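Local structure of enterotoxin-like toxin X (Staphylococcus aureus, 5U75) at residues A[62-67]-A[83-88]; A[119-124]-A[152-157]. The protein inhibits phagocytosis and killing by human neutrophils, binding their surface glycoproteins in a sialic acid-dependent manner, and is a staphylococcal superantigen. One frame throughout, in Å; residues are numbered along the deposited sequence.

Overall arrangement
Both contacts are antiparallel strand pairings in the five-stranded sheet of the beta-grasp domain, packing aliphatic side chains against helix 92-104. Interaction 1 joins the hairpin strands 61-72 and 75-86 at one margin of the sheet; interaction 2 pairs 118-123 with the central strand 151-160, nearer the sialylated glycan. Parallel neighbours 61-72 and 151-160 are tied by Glu67 N to Val154 O and Val154 N to His65 O. Both contacts are partly buried, interaction 2 more so (six of eleven touching residues, against three of seven); Val62 and Leu85 of interaction 1 stay partly exposed. The other face carries an arginine–threonine pair in interaction 1 and a cluster including bulge residues Asn122 and Asn153 in interaction 2.

Interaction 1: residues A[62-67]-A[83-88]; sequences VRIHLE and ITLNKE
Thr84 OG1 is gripped side-on by two nitrogens of Arg63: NE comes to 2.8 Å of OG1 in a nearly straight bond, and NH2 lies at 3.2 Å from the same OG1 in a more bent one. The hydroxyl oxygen sits in the guanidinium plane, at its edge. A turn at chi3 (-68°) of Arg63 swings the head across the strand to reach it, while NH1 bonds to Arg55 O. Arg63 and Thr84 form a non-hydrogen-bonded pair, flanked by the hydrogen-bonded pairs Val62–Leu85 and Ile64–Ile83. Ile64 N to Ile83 O, 2.8 Å, is almost linear, whereas Ile83 N approaches Ile64 O tilted from its carbonyl plane.

On the other face, Ile64 CB packs on Ile83 CG1 at 3.8 Å, and the end methyl CD1 of Ile64 meets Leu85 CD1 at 3.9 Å. Helix 92-104 lies over this aliphatic face, with Ile99 on Ile83 and Leu95 on Leu85. Farther out, Val62 CG1 rests on the extended chain of Lys87, 3.7 Å from CG, and the lysine NZ bonds to Glu59 O. The pairing thus joins the two hairpin strands at the end away from their turn, with chemistry split by face: apolar toward the helix, and an Arg63–Thr84 pair toward the loops, where Leu57 also packs on both. Thr84 OG1 accepts both N-H groups, and this in-plane grip should restrain rotation of the arginine head.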
# COMPACT_ATOMS: atom_id res chain seq x y z
N VAL A 62 9.17 12.77 4.32
CA VAL A 62 8.27 12.28 5.35
C VAL A 62 8.38 10.77 5.37
O VAL A 62 8.75 10.17 4.36
CB VAL A 62 6.79 12.66 5.08
CG1 VAL A 62 6.62 14.17 5.19
CG2 VAL A 62 6.29 12.18 3.74
N ARG A 63 8.04 10.18 6.51
CA ARG A 63 7.94 8.74 6.65
C ARG A 63 6.52 8.43 7.09
O ARG A 63 6.05 8.95 8.09
CB ARG A 63 8.92 8.18 7.67
CG ARG A 63 8.90 6.66 7.72
CD ARG A 63 10.19 6.12 8.30
NE ARG A 63 11.31 6.38 7.38
CZ ARG A 63 12.56 6.74 7.74
NH1 ARG A 63 12.92 6.92 9.01
NH2 ARG A 63 13.47 6.92 6.79
N ILE A 64 5.85 7.60 6.31
CA ILE A 64 4.46 7.23 6.55
C ILE A 64 4.45 5.77 6.99
O ILE A 64 4.84 4.88 6.23
CB ILE A 64 3.62 7.46 5.30
CG1 ILE A 64 3.66 8.95 4.93
CG2 ILE A 64 2.20 6.93 5.48
CD1 ILE A 64 3.19 9.20 3.53
N HIS A 65 4.04 5.54 8.24
CA HIS A 65 4.02 4.19 8.79
C HIS A 65 2.72 3.48 8.43
O HIS A 65 1.65 4.09 8.47
CB HIS A 65 4.24 4.22 10.29
CG HIS A 65 5.59 4.73 10.65
ND1 HIS A 65 6.70 3.93 10.67
CD2 HIS A 65 6.02 5.99 10.92
CE1 HIS A 65 7.76 4.65 10.98
NE2 HIS A 65 7.38 5.91 11.13
N LEU A 66 2.85 2.23 8.03
CA LEU A 66 1.73 1.34 7.74
C LEU A 66 1.47 0.57 9.03
O LEU A 66 2.33 -0.18 9.49
CB LEU A 66 2.06 0.41 6.58
CG LEU A 66 1.88 1.02 5.18
CD1 LEU A 66 2.61 2.34 4.96
CD2 LEU A 66 2.29 0.01 4.13
N GLU A 67 0.30 0.80 9.63
CA GLU A 67 -0.03 0.26 10.95
C GLU A 67 -1.34 -0.52 10.82
O GLU A 67 -2.40 0.07 10.64
CB GLU A 67 -0.17 1.41 11.95
CG GLU A 67 1.09 2.26 12.08
CD GLU A 67 0.95 3.35 13.12
OE1 GLU A 67 1.36 4.50 12.83
OE2 GLU A 67 0.42 3.07 14.22
N ILE A 83 6.84 3.84 4.39
CA ILE A 83 7.27 4.42 3.13
C ILE A 83 7.87 5.79 3.39
O ILE A 83 7.33 6.59 4.14
CB ILE A 83 6.17 4.42 2.05
CG1 ILE A 83 4.97 5.30 2.45
CG2 ILE A 83 5.74 2.96 1.79
CD1 ILE A 83 3.87 5.34 1.41
N THR A 84 9.01 6.03 2.76
CA THR A 84 9.76 7.27 2.93
C THR A 84 9.67 8.03 1.61
O THR A 84 10.16 7.54 0.59
CB THR A 84 11.22 6.99 3.33
OG1 THR A 84 11.26 6.21 4.54
CG2 THR A 84 11.97 8.30 3.57
N LEU A 85 9.06 9.21 1.65
CA LEU A 85 8.73 9.97 0.45
C LEU A 85 9.20 11.41 0.54
O LEU A 85 9.32 11.97 1.64
CB LEU A 85 7.22 10.00 0.22
CG LEU A 85 6.43 8.68 0.23
CD1 LEU A 85 4.96 9.00 0.09
CD2 LEU A 85 6.90 7.78 -0.88
N ASN A 86 9.42 12.03 -0.61
CA ASN A 86 9.62 13.48 -0.65
C ASN A 86 8.32 14.23 -0.32
O ASN A 86 7.22 13.74 -0.65
CB ASN A 86 10.17 13.91 -2.01
CG ASN A 86 11.58 13.41 -2.23
OD1 ASN A 86 12.29 13.08 -1.28
ND2 ASN A 86 11.99 13.33 -3.48
N LYS A 87 8.47 15.36 0.37
CA LYS A 87 7.38 16.32 0.58
C LYS A 87 7.01 16.96 -0.75
O LYS A 87 7.79 17.73 -1.32
CB LYS A 87 7.76 17.41 1.59
CG LYS A 87 7.75 16.94 3.03
CD LYS A 87 8.24 18.05 3.96
CE LYS A 87 8.48 17.52 5.36
NZ LYS A 87 8.88 18.66 6.25
N GLU A 88 5.83 16.64 -1.26
CA GLU A 88 5.36 17.20 -2.52
C GLU A 88 3.94 16.78 -2.74
O GLU A 88 3.45 15.86 -2.07
CB GLU A 88 6.20 16.72 -3.73
CG GLU A 88 6.20 15.24 -3.94
CD GLU A 88 7.15 14.79 -5.05
OE1 GLU A 88 7.65 15.62 -5.84
OE2 GLU A 88 7.39 13.58 -5.13

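Interaction 2: residues A[119-124]-A[152-157]; sequences IVINTK and KNVTFE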
# COMPACT_ATOMS: atom_id res chain seq x y z
N ILE A 119 -7.33 -0.68 2.96
CA ILE A 119 -6.15 0.07 3.37
C ILE A 119 -6.59 1.54 3.39
O ILE A 119 -7.18 2.02 2.41
CB ILE A 119 -5.00 -0.14 2.37
CG1 ILE A 119 -4.67 -1.62 2.23
CG2 ILE A 119 -3.76 0.64 2.80
CD1 ILE A 119 -3.88 -1.96 0.97
N VAL A 120 -6.35 2.26 4.48
CA VAL A 120 -6.83 3.62 4.62
C VAL A 120 -5.69 4.61 4.82
O VAL A 120 -4.93 4.49 5.77
CB VAL A 120 -7.85 3.75 5.77
CG1 VAL A 120 -8.39 5.18 5.86
CG2 VAL A 120 -8.99 2.74 5.58
N ILE A 121 -5.60 5.61 3.94
CA ILE A 121 -4.67 6.70 4.09
C ILE A 121 -5.37 7.73 4.99
O ILE A 121 -6.42 8.25 4.60
CB ILE A 121 -4.32 7.35 2.73
CG1 ILE A 121 -3.82 6.30 1.72
CG2 ILE A 121 -3.27 8.44 2.93
CD1 ILE A 121 -3.67 6.83 0.30
N ASN A 122 -4.83 7.98 6.18
CA ASN A 122 -5.38 8.94 7.12
C ASN A 122 -4.61 10.23 7.05
O ASN A 122 -3.37 10.21 7.07
CB ASN A 122 -5.28 8.38 8.54
CG ASN A 122 -6.06 7.09 8.68
OD1 ASN A 122 -7.28 7.08 8.49
ND2 ASN A 122 -5.37 6.00 8.93
N THR A 123 -5.32 11.35 6.99
CA THR A 123 -4.68 12.66 6.91
C THR A 123 -4.63 13.33 8.27
O THR A 123 -5.35 12.93 9.21
CB THR A 123 -5.33 13.61 5.87
OG1 THR A 123 -6.52 14.22 6.40
CG2 THR A 123 -5.64 12.90 4.57
N LYS A 124 -3.79 14.34 8.38
CA LYS A 124 -3.52 14.94 9.69
C LYS A 124 -4.75 15.59 10.34
O LYS A 124 -4.85 15.60 11.56
CB LYS A 124 -2.38 15.95 9.58
CG LYS A 124 -1.05 15.22 9.36
CD LYS A 124 0.09 16.17 9.10
CE LYS A 124 1.40 15.41 9.07
NZ LYS A 124 2.52 16.34 8.82
N LYS A 152 -0.99 11.37 7.79
CA LYS A 152 -0.69 10.98 9.17
C LYS A 152 -0.07 9.59 9.22
O LYS A 152 1.04 9.42 9.72
CB LYS A 152 -1.95 11.02 10.02
CG LYS A 152 -1.72 10.64 11.47
CD LYS A 152 -3.04 10.74 12.23
CE LYS A 152 -2.87 10.40 13.71
NZ LYS A 152 -3.32 9.00 13.96
N ASN A 153 -0.80 8.60 8.71
CA ASN A 153 -0.34 7.23 8.63
C ASN A 153 -1.25 6.46 7.67
O ASN A 153 -2.18 7.04 7.10
CB ASN A 153 -0.31 6.54 10.02
CG ASN A 153 -1.69 6.30 10.61
OD1 ASN A 153 -2.71 6.69 10.07
ND2 ASN A 153 -1.71 5.60 11.74
N VAL A 154 -0.98 5.17 7.51
CA VAL A 154 -1.82 4.29 6.72
C VAL A 154 -2.24 3.17 7.64
O VAL A 154 -1.39 2.51 8.24
CB VAL A 154 -1.07 3.73 5.49
CG1 VAL A 154 -1.88 2.60 4.81
CG2 VAL A 154 -0.78 4.84 4.51
N THR A 155 -3.54 2.96 7.79
CA THR A 155 -4.02 1.85 8.57
C THR A 155 -4.63 0.79 7.68
O THR A 155 -4.99 1.07 6.53
CB THR A 155 -5.03 2.32 9.63
OG1 THR A 155 -6.07 3.09 9.02
CG2 THR A 155 -4.34 3.18 10.67
N PHE A 156 -4.74 -0.43 8.18
CA PHE A 156 -5.39 -1.47 7.38
C PHE A 156 -5.83 -2.64 8.22
O PHE A 156 -5.19 -2.95 9.23
CB PHE A 156 -4.44 -2.01 6.28
CG PHE A 156 -3.12 -2.51 6.79
CD1 PHE A 156 -2.09 -1.62 7.08
CD2 PHE A 156 -2.89 -3.86 6.95
CE1 PHE A 156 -0.86 -2.08 7.55
CE2 PHE A 156 -1.67 -4.33 7.41
CZ PHE A 156 -0.64 -3.44 7.71
N GLU A 157 -6.88 -3.32 7.75
CA GLU A 157 -7.35 -4.58 8.32
C GLU A 157 -7.68 -5.47 7.15
O GLU A 157 -8.79 -5.39 6.60
CB GLU A 157 -8.61 -4.37 9.17
CG GLU A 157 -8.50 -3.25 10.18
CD GLU A 157 -9.80 -3.00 10.92
OE1 GLU A 157 -10.87 -3.40 10.40
OE2 GLU A 157 -9.76 -2.38 12.00
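Strands 119-123 and 152-157 run antiparallel, 157° between their directions; Val120 N to Thr155 O (2.7 Å) is almost straight, the return bond from Thr155 N to Val120 O more bent. At one end Lys152 and Asn153 both face Asn122: Lys152 N donates to Asn122 O at 2.7 Å, and Asn153 N makes only a weak bond to that oxygen, a classic beta bulge.

The bulge's side chains continue the contact: Asn122 ND2 makes two bonds, to Asn153 OD1 and to Thr155 OG1, each 3.0 Å. The threonine oxygen lies in the amide plane of Asn122, while Asn153 OD1 is tilted from it, the two amides being turned 50° apart. With chi1 at 69°, Asn153 leans its carboxamide back over the strand toward Asn122. These strands belong to the beta-grasp sheet, whose next strand, 128-132, supplies Lys128, Tyr129 and Thr130 to the glycan pocket; Tyr129 packs on Ile121 and Thr123. On the face away from Asn122, Ile119 CG2 presses on Val154 CG1 at 3.4 Å, tighter than usual carbon contact, and Ile119 CG1 lies alongside Phe156 CB (4.1 Å). The Phe156 ring meets His103 edge-to-face, and Ile99 of helix 92-104 packs on both Ile121 and Val154.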